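Local structure of putative metal-dependent hydrolase (Bacillus subtilis, 6KNS) at residues A[138-143]-A[193-198]; A[157-162]-A[179-184]; A[39-44]-A[72-77]; A[61-66]-A[94-99]; A[9-14]-A[244-249]. The protein probably acts as a zinc-dependent hydrolase of the metallo-beta-lactamase fold, perhaps in processing the 3' end of tRNA. One frame throughout, in Å; residues are numbered along the deposited sequence.

Contact 1: residues A[138-143]-A[193-198]. With ZN (zinc ion), chain H.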
# COMPACT_ATOMS: atom_id res chain seq x y z
N THR A 138 -1.13 -10.08 -22.33
CA THR A 138 0.16 -10.69 -22.00
C THR A 138 -0.01 -12.18 -21.66
O THR A 138 -1.12 -12.67 -21.51
CB THR A 138 0.84 -9.93 -20.85
OG1 THR A 138 0.06 -10.04 -19.65
CG2 THR A 138 1.03 -8.42 -21.22
N ILE A 139 1.10 -12.89 -21.53
CA ILE A 139 1.07 -14.26 -21.08
C ILE A 139 1.40 -14.18 -19.60
O ILE A 139 2.53 -13.90 -19.23
CB ILE A 139 2.06 -15.14 -21.81
CG1 ILE A 139 1.92 -14.95 -23.33
CG2 ILE A 139 1.86 -16.60 -21.38
CD1 ILE A 139 2.56 -16.08 -24.16
N HIS A 140 0.37 -14.35 -18.76
CA HIS A 140 0.52 -14.13 -17.32
C HIS A 140 -0.52 -14.99 -16.57
O HIS A 140 -1.52 -15.37 -17.15
CB HIS A 140 0.34 -12.64 -17.04
CG HIS A 140 0.94 -12.20 -15.77
ND1 HIS A 140 2.26 -12.44 -15.45
CD2 HIS A 140 0.41 -11.53 -14.70
CE1 HIS A 140 2.52 -11.94 -14.26
NE2 HIS A 140 1.42 -11.39 -13.79
N PRO A 141 -0.26 -15.35 -15.30
CA PRO A 141 -1.25 -16.23 -14.67
C PRO A 141 -2.62 -15.62 -14.42
O PRO A 141 -3.50 -16.36 -14.05
CB PRO A 141 -0.60 -16.62 -13.33
CG PRO A 141 0.79 -16.10 -13.36
CD PRO A 141 0.94 -15.16 -14.49
N VAL A 142 -2.79 -14.30 -14.50
CA VAL A 142 -4.11 -13.67 -14.56
C VAL A 142 -4.15 -12.80 -15.80
O VAL A 142 -3.11 -12.47 -16.37
CB VAL A 142 -4.47 -12.81 -13.31
CG1 VAL A 142 -4.59 -13.68 -12.03
CG2 VAL A 142 -3.48 -11.63 -13.11
N THR A 143 -5.35 -12.45 -16.24
CA THR A 143 -5.54 -11.58 -17.38
C THR A 143 -4.76 -10.29 -17.17
O THR A 143 -4.83 -9.66 -16.11
CB THR A 143 -7.04 -11.25 -17.54
OG1 THR A 143 -7.74 -12.46 -17.66
CG2 THR A 143 -7.31 -10.41 -18.77
N ALA A 193 6.39 -18.49 -14.05
CA ALA A 193 5.83 -17.39 -13.26
C ALA A 193 5.15 -16.30 -14.08
O ALA A 193 4.65 -15.33 -13.52
CB ALA A 193 6.93 -16.75 -12.36
N GLY A 194 5.15 -16.41 -15.40
CA GLY A 194 4.59 -15.35 -16.23
C GLY A 194 5.41 -14.06 -16.26
O GLY A 194 4.86 -12.95 -16.31
N HIS A 195 6.73 -14.23 -16.22
CA HIS A 195 7.67 -13.10 -16.24
C HIS A 195 8.77 -13.27 -17.29
O HIS A 195 8.95 -14.33 -17.87
CB HIS A 195 8.30 -12.89 -14.87
CG HIS A 195 7.34 -12.46 -13.81
ND1 HIS A 195 6.55 -11.33 -13.92
CD2 HIS A 195 7.06 -13.00 -12.60
CE1 HIS A 195 5.82 -11.20 -12.83
NE2 HIS A 195 6.09 -12.21 -12.02
N MET A 196 9.50 -12.20 -17.51
CA MET A 196 10.63 -12.20 -18.45
C MET A 196 11.98 -12.00 -17.77
O MET A 196 12.04 -11.53 -16.64
CB MET A 196 10.42 -11.10 -19.50
CG MET A 196 9.47 -11.55 -20.63
SD MET A 196 9.37 -10.36 -21.97
CE MET A 196 8.47 -9.02 -21.17
N ASN A 197 13.05 -12.36 -18.48
CA ASN A 197 14.39 -12.02 -18.05
C ASN A 197 15.02 -10.90 -18.91
O ASN A 197 14.42 -10.37 -19.85
CB ASN A 197 15.30 -13.27 -17.98
CG ASN A 197 15.62 -13.89 -19.36
OD1 ASN A 197 15.52 -13.25 -20.42
ND2 ASN A 197 16.02 -15.14 -19.34
N SER A 198 16.22 -10.55 -18.53
CA SER A 198 17.00 -9.52 -19.17
C SER A 198 17.20 -9.73 -20.67
O SER A 198 17.07 -8.77 -21.44
CB SER A 198 18.37 -9.40 -18.44
OG SER A 198 18.95 -10.71 -18.26
ZN ZN H . 1.33 -9.90 -12.09

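Contact 2: residues A[157-162]-A[179-184]. With ZN (zinc ion), chain H; ZN (zinc ion), chain G.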
# COMPACT_ATOMS: atom_id res chain seq x y z
N VAL A 157 5.90 2.31 -24.45
CA VAL A 157 5.30 1.00 -24.33
C VAL A 157 5.65 0.46 -22.96
O VAL A 157 6.81 0.51 -22.54
CB VAL A 157 5.78 0.03 -25.45
CG1 VAL A 157 5.31 -1.40 -25.17
CG2 VAL A 157 5.28 0.49 -26.82
N TYR A 158 4.63 -0.02 -22.26
CA TYR A 158 4.72 -0.66 -20.96
C TYR A 158 4.27 -2.10 -21.14
O TYR A 158 3.14 -2.33 -21.55
CB TYR A 158 3.78 0.05 -19.99
CG TYR A 158 3.63 -0.55 -18.63
CD1 TYR A 158 4.75 -0.93 -17.88
CD2 TYR A 158 2.36 -0.72 -18.05
CE1 TYR A 158 4.61 -1.45 -16.57
CE2 TYR A 158 2.20 -1.24 -16.76
CZ TYR A 158 3.33 -1.60 -16.03
OH TYR A 158 3.19 -2.11 -14.76
N THR A 159 5.14 -3.06 -20.86
CA THR A 159 4.80 -4.47 -21.03
C THR A 159 3.83 -4.98 -19.96
O THR A 159 3.32 -6.09 -20.08
CB THR A 159 6.05 -5.39 -20.93
OG1 THR A 159 6.60 -5.29 -19.60
CG2 THR A 159 7.11 -5.03 -21.95
N ALA A 160 3.60 -4.22 -18.89
CA ALA A 160 3.00 -4.79 -17.71
C ALA A 160 3.77 -6.08 -17.40
O ALA A 160 5.01 -6.14 -17.59
CB ALA A 160 1.50 -5.04 -17.91
N ASP A 161 3.08 -7.10 -16.91
CA ASP A 161 3.71 -8.37 -16.58
C ASP A 161 3.47 -9.37 -17.66
O ASP A 161 2.33 -9.56 -18.08
CB ASP A 161 3.08 -8.96 -15.34
CG ASP A 161 3.43 -8.20 -14.07
OD1 ASP A 161 3.95 -7.05 -14.10
OD2 ASP A 161 3.20 -8.82 -13.05
N SER A 162 4.52 -10.07 -18.07
CA SER A 162 4.36 -11.13 -19.09
C SER A 162 5.59 -12.01 -19.16
O SER A 162 6.70 -11.56 -18.87
CB SER A 162 4.17 -10.47 -20.45
OG SER A 162 3.79 -11.41 -21.45
N ILE A 179 9.27 0.30 -21.53
CA ILE A 179 9.32 -0.12 -20.15
C ILE A 179 8.92 -1.61 -20.06
O ILE A 179 7.77 -1.96 -20.25
CB ILE A 179 8.42 0.73 -19.28
CG1 ILE A 179 8.72 2.23 -19.51
CG2 ILE A 179 8.62 0.30 -17.82
CD1 ILE A 179 7.77 3.19 -18.73
N SER A 180 9.90 -2.47 -19.77
CA SER A 180 9.73 -3.89 -19.74
C SER A 180 9.96 -4.40 -18.36
O SER A 180 10.94 -4.06 -17.71
CB SER A 180 10.73 -4.60 -20.65
OG SER A 180 10.47 -5.99 -20.64
N GLU A 181 9.05 -5.26 -17.94
CA GLU A 181 9.24 -6.04 -16.76
C GLU A 181 10.54 -6.85 -16.98
O GLU A 181 10.92 -7.17 -18.11
CB GLU A 181 8.00 -6.91 -16.49
CG GLU A 181 7.85 -8.19 -17.29
CD GLU A 181 7.80 -9.40 -16.36
OE1 GLU A 181 8.89 -9.92 -15.98
OE2 GLU A 181 6.67 -9.80 -15.97
N CYS A 182 11.23 -7.12 -15.88
CA CYS A 182 12.44 -7.89 -15.93
C CYS A 182 12.66 -8.54 -14.59
O CYS A 182 13.61 -8.24 -13.91
CB CYS A 182 13.57 -6.93 -16.29
SG CYS A 182 15.14 -7.71 -16.64
N ASN A 183 11.78 -9.45 -14.22
CA ASN A 183 11.79 -10.01 -12.88
C ASN A 183 12.88 -11.08 -12.69
O ASN A 183 13.13 -11.47 -11.57
CB ASN A 183 10.41 -10.60 -12.55
CG ASN A 183 10.04 -10.45 -11.06
OD1 ASN A 183 10.87 -10.61 -10.16
ND2 ASN A 183 8.82 -10.11 -10.81
N PHE A 184 13.49 -11.56 -13.78
CA PHE A 184 14.49 -12.65 -13.75
C PHE A 184 15.79 -12.32 -14.47
O PHE A 184 15.78 -11.51 -15.39
CB PHE A 184 13.88 -13.93 -14.35
CG PHE A 184 12.86 -14.58 -13.46
CD1 PHE A 184 13.21 -15.60 -12.63
CD2 PHE A 184 11.56 -14.15 -13.46
CE1 PHE A 184 12.25 -16.20 -11.78
CE2 PHE A 184 10.60 -14.72 -12.62
CZ PHE A 184 10.94 -15.75 -11.80
ZN ZN H . 1.33 -9.90 -12.09
ZN ZN G . 3.40 -7.73 -11.09

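Contact 3: residues A[39-44]-A[72-77]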
# COMPACT_ATOMS: atom_id res chain seq x y z
N VAL A 39 -0.40 4.92 -14.11
CA VAL A 39 -0.44 3.60 -14.69
C VAL A 39 0.01 2.63 -13.60
O VAL A 39 1.17 2.62 -13.19
CB VAL A 39 0.46 3.52 -15.93
CG1 VAL A 39 0.54 2.07 -16.46
CG2 VAL A 39 -0.05 4.47 -17.02
N ASP A 40 -0.95 1.82 -13.14
CA ASP A 40 -0.81 0.90 -12.01
C ASP A 40 -0.66 1.65 -10.70
O ASP A 40 -0.19 2.80 -10.68
CB ASP A 40 0.27 -0.20 -12.23
CG ASP A 40 -0.19 -1.24 -13.26
OD1 ASP A 40 -1.38 -1.24 -13.62
OD2 ASP A 40 0.62 -2.04 -13.74
N CYS A 41 -1.03 0.97 -9.61
CA CYS A 41 -1.21 1.61 -8.33
C CYS A 41 -0.94 0.61 -7.19
O CYS A 41 -1.80 0.28 -6.38
CB CYS A 41 -2.65 2.17 -8.26
SG CYS A 41 -2.95 3.27 -6.86
N GLY A 42 0.30 0.15 -7.13
CA GLY A 42 0.70 -0.92 -6.23
C GLY A 42 1.07 -0.44 -4.84
O GLY A 42 0.64 0.64 -4.40
N SER A 43 1.88 -1.26 -4.15
CA SER A 43 2.21 -1.03 -2.71
C SER A 43 3.11 0.21 -2.52
O SER A 43 4.13 0.35 -3.19
CB SER A 43 2.90 -2.27 -2.14
OG SER A 43 3.00 -2.24 -0.73
N ALA A 44 2.71 1.10 -1.61
CA ALA A 44 3.43 2.33 -1.32
C ALA A 44 3.47 3.32 -2.49
O ALA A 44 4.19 4.34 -2.43
CB ALA A 44 4.89 2.06 -0.78
N ALA A 72 -2.74 -2.57 -4.92
CA ALA A 72 -2.86 -2.49 -3.47
C ALA A 72 -3.29 -1.12 -2.98
O ALA A 72 -3.99 -1.06 -1.99
CB ALA A 72 -1.54 -2.96 -2.72
N ASP A 73 -2.86 -0.04 -3.64
CA ASP A 73 -3.21 1.30 -3.18
C ASP A 73 -4.52 1.90 -3.77
O ASP A 73 -4.84 3.07 -3.50
CB ASP A 73 -2.05 2.29 -3.31
CG ASP A 73 -1.20 2.41 -2.02
OD1 ASP A 73 -1.61 1.91 -0.92
OD2 ASP A 73 -0.10 3.03 -2.14
N ILE A 74 -5.32 1.11 -4.47
CA ILE A 74 -6.62 1.63 -4.98
C ILE A 74 -7.61 2.00 -3.86
O ILE A 74 -8.26 3.08 -3.89
CB ILE A 74 -7.26 0.65 -5.95
CG1 ILE A 74 -6.40 0.56 -7.23
CG2 ILE A 74 -8.72 1.10 -6.33
CD1 ILE A 74 -6.52 1.84 -8.04
N GLY A 75 -7.74 1.15 -2.86
CA GLY A 75 -8.61 1.45 -1.73
C GLY A 75 -8.23 2.76 -1.06
O GLY A 75 -9.06 3.67 -0.94
N PRO A 76 -6.97 2.87 -0.62
CA PRO A 76 -6.53 4.12 -0.05
C PRO A 76 -6.73 5.30 -1.01
O PRO A 76 -7.04 6.40 -0.56
CB PRO A 76 -5.06 3.88 0.25
CG PRO A 76 -4.96 2.38 0.45
CD PRO A 76 -5.95 1.81 -0.54
N LEU A 77 -6.63 5.09 -2.32
CA LEU A 77 -6.89 6.19 -3.27
C LEU A 77 -8.35 6.62 -3.24
O LEU A 77 -8.66 7.81 -3.32
CB LEU A 77 -6.46 5.83 -4.68
CG LEU A 77 -6.73 6.87 -5.74
CD1 LEU A 77 -6.08 8.24 -5.40
CD2 LEU A 77 -6.26 6.32 -7.07
O HOH W 1 0.50 0.35 0.10

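Contact 4: residues A[61-66]-A[94-99]. With ZN (zinc ion), chain H.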
# COMPACT_ATOMS: atom_id res chain seq x y z
N VAL A 61 -6.50 6.97 -13.64
CA VAL A 61 -5.69 5.82 -13.33
C VAL A 61 -6.03 4.75 -14.36
O VAL A 61 -7.17 4.65 -14.79
CB VAL A 61 -6.00 5.30 -11.93
CG1 VAL A 61 -5.18 4.03 -11.62
CG2 VAL A 61 -5.75 6.38 -10.87
N ILE A 62 -5.04 3.94 -14.74
CA ILE A 62 -5.28 2.74 -15.55
C ILE A 62 -4.46 1.60 -14.98
O ILE A 62 -3.29 1.81 -14.58
CB ILE A 62 -4.98 2.96 -17.06
CG1 ILE A 62 -5.27 1.70 -17.87
CG2 ILE A 62 -3.52 3.32 -17.31
CD1 ILE A 62 -5.45 2.02 -19.38
N LEU A 63 -5.08 0.43 -14.94
CA LEU A 63 -4.58 -0.77 -14.31
C LEU A 63 -4.34 -1.90 -15.33
O LEU A 63 -5.24 -2.26 -16.06
CB LEU A 63 -5.60 -1.26 -13.30
CG LEU A 63 -5.93 -0.26 -12.20
CD1 LEU A 63 -6.98 -0.88 -11.26
CD2 LEU A 63 -4.64 0.18 -11.41
N SER A 64 -3.11 -2.41 -15.39
CA SER A 64 -2.77 -3.46 -16.36
C SER A 64 -3.45 -4.79 -15.97
O SER A 64 -3.86 -5.55 -16.85
CB SER A 64 -1.27 -3.69 -16.41
OG SER A 64 -0.78 -4.00 -15.10
N HIS A 65 -3.52 -5.05 -14.67
CA HIS A 65 -4.10 -6.27 -14.15
C HIS A 65 -4.31 -6.17 -12.65
O HIS A 65 -3.90 -5.17 -12.03
CB HIS A 65 -3.27 -7.50 -14.53
CG HIS A 65 -1.93 -7.62 -13.86
ND1 HIS A 65 -0.91 -6.71 -14.02
CD2 HIS A 65 -1.41 -8.64 -13.12
CE1 HIS A 65 0.17 -7.15 -13.39
NE2 HIS A 65 -0.11 -8.32 -12.83
N TYR A 66 -4.94 -7.18 -12.06
CA TYR A 66 -5.39 -7.07 -10.69
C TYR A 66 -4.60 -7.85 -9.65
O TYR A 66 -5.08 -8.08 -8.54
CB TYR A 66 -6.87 -7.46 -10.63
CG TYR A 66 -7.79 -6.59 -11.51
CD1 TYR A 66 -8.09 -5.30 -11.13
CD2 TYR A 66 -8.35 -7.06 -12.66
CE1 TYR A 66 -8.92 -4.50 -11.87
CE2 TYR A 66 -9.23 -6.25 -13.44
CZ TYR A 66 -9.48 -4.96 -13.03
OH TYR A 66 -10.33 -4.10 -13.70
N LEU A 94 -12.79 10.56 -10.10
CA LEU A 94 -11.56 10.14 -10.76
C LEU A 94 -11.91 8.85 -11.51
O LEU A 94 -12.36 7.90 -10.88
CB LEU A 94 -10.51 9.86 -9.72
CG LEU A 94 -9.24 9.18 -10.21
CD1 LEU A 94 -8.45 10.15 -11.14
CD2 LEU A 94 -8.41 8.69 -9.01
N PRO A 95 -11.70 8.82 -12.84
CA PRO A 95 -11.92 7.57 -13.58
C PRO A 95 -10.75 6.59 -13.32
O PRO A 95 -9.58 7.00 -13.34
CB PRO A 95 -12.01 8.01 -15.06
CG PRO A 95 -11.33 9.42 -15.13
CD PRO A 95 -11.50 10.00 -13.71
N ILE A 96 -11.09 5.34 -13.05
CA ILE A 96 -10.12 4.26 -12.95
C ILE A 96 -10.47 3.23 -14.03
O ILE A 96 -11.50 2.57 -13.94
CB ILE A 96 -10.11 3.59 -11.58
CG1 ILE A 96 -9.89 4.62 -10.47
CG2 ILE A 96 -8.96 2.53 -11.51
CD1 ILE A 96 -9.95 4.04 -9.07
N TYR A 97 -9.62 3.17 -15.06
CA TYR A 97 -9.74 2.24 -16.19
C TYR A 97 -9.12 0.88 -15.84
O TYR A 97 -8.01 0.80 -15.31
CB TYR A 97 -9.00 2.81 -17.43
CG TYR A 97 -9.65 4.05 -17.97
CD1 TYR A 97 -10.71 3.95 -18.84
CD2 TYR A 97 -9.27 5.32 -17.54
CE1 TYR A 97 -11.36 5.08 -19.33
CE2 TYR A 97 -9.93 6.49 -18.03
CZ TYR A 97 -10.97 6.33 -18.91
OH TYR A 97 -11.66 7.37 -19.41
N GLY A 98 -9.82 -0.20 -16.18
CA GLY A 98 -9.32 -1.55 -15.95
C GLY A 98 -10.02 -2.53 -16.86
O GLY A 98 -11.01 -2.18 -17.47
N HIS A 99 -9.53 -3.76 -16.98
CA HIS A 99 -10.21 -4.71 -17.87
C HIS A 99 -11.34 -5.31 -17.08
O HIS A 99 -11.33 -5.27 -15.86
CB HIS A 99 -9.24 -5.78 -18.40
CG HIS A 99 -8.82 -6.79 -17.40
ND1 HIS A 99 -9.62 -7.86 -17.07
CD2 HIS A 99 -7.67 -6.95 -16.70
CE1 HIS A 99 -8.99 -8.61 -16.17
NE2 HIS A 99 -7.80 -8.08 -15.94
ZN ZN H . 1.33 -9.90 -12.09
O HOH W 2 -7.31 -4.18 -15.16
O HOH W 3 -6.07 -9.37 -13.71

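Contact 5: residues A[9-14]-A[244-249]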
# COMPACT_ATOMS: atom_id res chain seq x y z
N VAL A 9 7.41 10.89 -18.03
CA VAL A 9 7.11 9.67 -17.32
C VAL A 9 7.99 9.62 -16.07
O VAL A 9 9.22 9.75 -16.18
CB VAL A 9 7.40 8.42 -18.17
CG1 VAL A 9 7.11 7.13 -17.35
CG2 VAL A 9 6.56 8.44 -19.53
N THR A 10 7.37 9.48 -14.89
CA THR A 10 8.12 9.36 -13.63
C THR A 10 7.83 8.01 -13.00
O THR A 10 6.66 7.68 -12.75
CB THR A 10 7.74 10.44 -12.62
OG1 THR A 10 7.87 11.73 -13.22
CG2 THR A 10 8.66 10.36 -11.33
N VAL A 11 8.87 7.21 -12.75
CA VAL A 11 8.64 5.92 -12.08
C VAL A 11 8.30 6.20 -10.62
O VAL A 11 9.00 6.93 -9.96
CB VAL A 11 9.86 5.00 -12.18
CG1 VAL A 11 9.62 3.71 -11.40
CG2 VAL A 11 10.20 4.72 -13.66
N ILE A 12 7.18 5.67 -10.14
CA ILE A 12 6.76 5.89 -8.76
C ILE A 12 7.16 4.69 -7.95
O ILE A 12 7.62 4.83 -6.83
CB ILE A 12 5.27 6.13 -8.63
CG1 ILE A 12 4.85 7.29 -9.53
CG2 ILE A 12 4.91 6.44 -7.15
CD1 ILE A 12 5.51 8.62 -9.22
N GLY A 13 7.02 3.50 -8.53
CA GLY A 13 7.52 2.29 -7.83
C GLY A 13 7.80 1.20 -8.85
O GLY A 13 7.17 1.15 -9.90
N CYS A 14 8.73 0.34 -8.53
CA CYS A 14 9.29 -0.52 -9.57
C CYS A 14 9.64 -1.94 -9.15
O CYS A 14 10.14 -2.72 -10.01
CB CYS A 14 10.53 0.17 -10.17
SG CYS A 14 11.78 0.37 -8.97
N SER A 244 12.31 4.47 -8.02
CA SER A 244 11.36 5.56 -7.73
C SER A 244 12.07 6.86 -8.04
O SER A 244 13.22 7.01 -7.67
CB SER A 244 10.87 5.58 -6.26
OG SER A 244 10.18 4.38 -5.91
N GLY A 245 11.42 7.76 -8.76
CA GLY A 245 12.03 9.04 -9.11
C GLY A 245 12.67 9.10 -10.47
O GLY A 245 13.02 10.18 -10.98
N PHE A 246 12.91 7.94 -11.07
CA PHE A 246 13.44 7.93 -12.42
C PHE A 246 12.51 8.72 -13.37
O PHE A 246 11.31 8.46 -13.43
CB PHE A 246 13.57 6.49 -12.94
CG PHE A 246 14.14 6.40 -14.33
CD1 PHE A 246 13.31 6.48 -15.45
CD2 PHE A 246 15.51 6.23 -14.52
CE1 PHE A 246 13.83 6.41 -16.71
CE2 PHE A 246 16.05 6.15 -15.81
CZ PHE A 246 15.21 6.24 -16.90
N VAL A 247 13.08 9.64 -14.15
CA VAL A 247 12.30 10.50 -15.02
C VAL A 247 12.75 10.26 -16.45
O VAL A 247 13.94 10.29 -16.74
CB VAL A 247 12.41 12.03 -14.64
CG1 VAL A 247 11.92 12.93 -15.73
CG2 VAL A 247 11.67 12.34 -13.28
N TRP A 248 11.79 10.00 -17.33
CA TRP A 248 12.01 10.03 -18.78
C TRP A 248 11.16 11.13 -19.35
O TRP A 248 9.99 11.24 -19.03
CB TRP A 248 11.58 8.71 -19.43
CG TRP A 248 11.81 8.70 -20.91
CD1 TRP A 248 12.96 8.32 -21.54
CD2 TRP A 248 10.89 9.07 -21.94
NE1 TRP A 248 12.79 8.42 -22.90
CE2 TRP A 248 11.54 8.88 -23.17
CE3 TRP A 248 9.57 9.54 -21.94
CZ2 TRP A 248 10.93 9.12 -24.38
CZ3 TRP A 248 8.96 9.79 -23.17
CH2 TRP A 248 9.65 9.59 -24.37
N GLU A 249 11.74 11.94 -20.23
CA GLU A 249 10.97 13.01 -20.84
C GLU A 249 11.38 13.20 -22.30
O GLU A 249 12.56 13.18 -22.63
CB GLU A 249 11.14 14.28 -20.01
CG GLU A 249 10.24 15.43 -20.45
CD GLU A 249 10.01 16.47 -19.36
OE1 GLU A 249 10.76 16.49 -18.36
OE2 GLU A 249 9.07 17.27 -19.49
O HOH W 4 10.35 1.63 -5.92

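Contact 1: residues A[138-143]-A[193-198]
H140 and G194 meet where two loops of the metallo-beta-lactamase fold come together beside the di-zinc site. The tight part is polar and centred on the H140 imidazole, whose two nitrogens do different work. NE2 binds a zinc ion at 2.3 Å, in a site completed by H65, H67 and D161. H140 ND1, on the other side of the ring, donates to G194 O at 2.8 Å; the bond is bent at the hydrogen (137°), but the acceptor lies near the ring plane. With CG anti to the backbone N (chi1 -158°), the ring swings away from its own amide and reaches both partners. This second-shell bond should limit rotation of the metal ligand. Glycine suits position 194 because its phi is positive and a side chain there would run into the P141 ring and the H140 imidazole. Beside it the edge of H140 points toward the face of H195 in an offset edge-to-face pair, the centroids 5.4 Å apart and the planes at 61°. H195 is itself steadied by a hydrogen bond from ND1 to E181. Two margins are looser and face solvent: P141 brushes the A193 carbonyl with its ring carbons, and beyond G194 the I139 side chain turns its end away and packs against S163 and Q165. Between the two imidazoles the nearest approach is H140 CE1 to H195 CE1, at 3.7 Å.

Contact 2: residues A[157-162]-A[179-184]
E181 reaches from strand 177-181 to the chain that follows strand 155-158, where its OE2 accepts the amide of S162 (S162 N to E181 OE2, 3.0 Å) from above the carboxylate plane. E181 OE2 also lies 3.3 Å from D161 CA, so the glutamate backs directly onto a metal ligand. D161 OD2 bridges the two zinc ions. E181 has CG between its backbone N and carbonyl carbon (chi1 80°) and a bend at chi2, which together carry E181 CG past A160 O at 3.5 Å and bring the carboxylate to S162. Further out, T159 ties strand 177-181 to the turn at A160: T159 OG1 accepts E181 N at 3.0 Å in a nearly straight bond and donates to A160 O, work that suits a small hydroxyl side chain. Behind this lies parallel sheet pairing of the beta-alpha-beta unit, with I179 N bonded to V157 O and T159 N to I179 O; I179 CG2 meets Y158 CD1, and the tyrosine hydroxyl bonds D40. M196 N bonds E181 OE1, while H195 also holds OE2. E181 OE2 comes within 4.3 Å of D161 OD1, and this closeness of like charges is probably tolerated because the zinc ions draw on one carboxylate and N-H donors grip the other.

Contact 3: residues A[39-44]-A[72-77]
C41 lays its side chain along the start of helix 74-86: C41 SG rests 3.8 Å from D73 CB, and C41 CB meets I74 CD1 at 3.9 Å. The sulfur stands anti to the backbone N (chi1 -169°), which carries it toward the helix, and a small, weakly polar thiol fits there between the D73 backbone and the isoleucine end. Next to it C41 O accepts D73 N at 3.0 Å, joining the two backbones. D73 is the residue just before the helix, yet its carboxylate makes no capping bond there and crosses to 39-44 and the start of helix 45-49, where OD2 accepts L46 N. D73 CB lies close to G42 O, at 3.3 Å. In this metallo-beta-lactamase fold 72-77 comes just after the HxHxDH zinc-binding motif, H65 to H70, and D40, early in 39-44, bonds H70 ND1, a second-shell link to a zinc ligand. An aspartate suits position 73 because both oxygens are used. Besides the OD2 bond, D73 OD1 takes a bond from a water (2.8 Å) that in turn accepts A44 N at 2.9 Å. OD1 is also hydrogen-bonded to S43 OG of the second subunit, and S43 OG here pairs likewise with D73 of that subunit.

Contact 4: residues A[61-66]-A[94-99]
V61 and I96 lie side by side and point the same way, CG1 of the valine 4.1 Å from CG2 of the isoleucine. I96 CG2 also meets L63 CD1 at 4.0 Å, while V61 CG2 touches L94 CD2, so beta-branched and leucine side chains knit one face of the sheet. L77 of helix 74-86 packs over V61 and L94 on this side. On the other face I62 CG1 rests on Y97 CB at 3.9 Å; the tyrosine ring itself leads away and keeps its edge near V61 O. Underneath, the parallel backbones are joined by V61 N to P95 O, Y97 N to V61 O and L63 N to Y97 O. Strands 60-62 and 94-98 are neighbours in the sheet, linked through helix 74-86 in a beta-alpha-beta crossover of the metallo-beta-lactamase fold. Beyond L63 and G98 the two chains part and polar groups take over. A water bridges L63 O and H99 N, and a second water joins Y66 N with H99 NE2. Y66 reaches across the gap past the H99 side chain, which runs the opposite way: Y66 OH donates to H99 O at 2.7 Å in the carbonyl plane, and Y66 CE2 sits over one face of the imidazole, the ring planes inclined at 59°. G98, without a side chain, lets Y66 OH pass 3.5 Å from G98 CA. At the zinc end, H65 holds its CG between the backbone N and carbonyl carbon (chi1 70°), which turns the imidazole away from 94-99 toward the metal; H65 ND1 donates to S64 OG at 2.9 Å in the ring plane, and H65 NE2 binds a zinc ion at 2.3 Å.

Contact 5: residues A[9-14]-A[244-249]
S244 sends its hydroxyl to I12 O from well above the carbonyl plane (46° out of it), a side-chain bond made exactly where strand 7-13 loses regularity. There I12 and G13 both face G27 in a classic beta bulge. The pairing belongs to the edge of one sheet of the metallo-beta-lactamase fold, where the C-terminal strand 247-249 runs antiparallel to the N-terminal one. V9 and W248 form a hydrogen-bonded pair, V9 N to W248 O and W248 N to V9 O both 2.8 Å, and T10 with V247 is non-hydrogen-bonded. The ladder continues through V11 N to F246 O and G245 N to V11 O; glycine suits 245, whose phi is positive (96°). Side chains sort by face. V9 CG2 meets W248 CE3, 4.0 Å away, and V11 CG2 lies 3.9 Å from F246 CB; V11 and F246 both go on to touch L214 in the other sheet, so beta-branched and aromatic groups fill the interior. F246 has CG anti to its amide N (chi1 -179°), which extends the ring inward. T10 and V247 take the other face, where T10 OG1 touches V247 CG2 and V247 is exposed. At the bulge end, S244 OG also accepts from a water at 2.8 Å, which takes a weak bond from C14 N at 3.3 Å.

Contact 1 lies at the surface; the other four are buried. Contacts 1, 2 and 4 converge on one zinc ion, each supplying a ligand, and at their metal ends imidazoles and a carboxylate do the work. Contact 3 stays in the second shell: D40 bonds Y158 of contact 2 and S64 of contact 4, while D73 of the same contact serves the subunit interface. Contacts 1 and 2 touch directly. Contacts 4 and 5 belong to the same sheet, one parallel and internal, the other antiparallel at its edge, and contact 2 pairs strands of the opposing sheet. Apolar packing weighs most in 4 and 5.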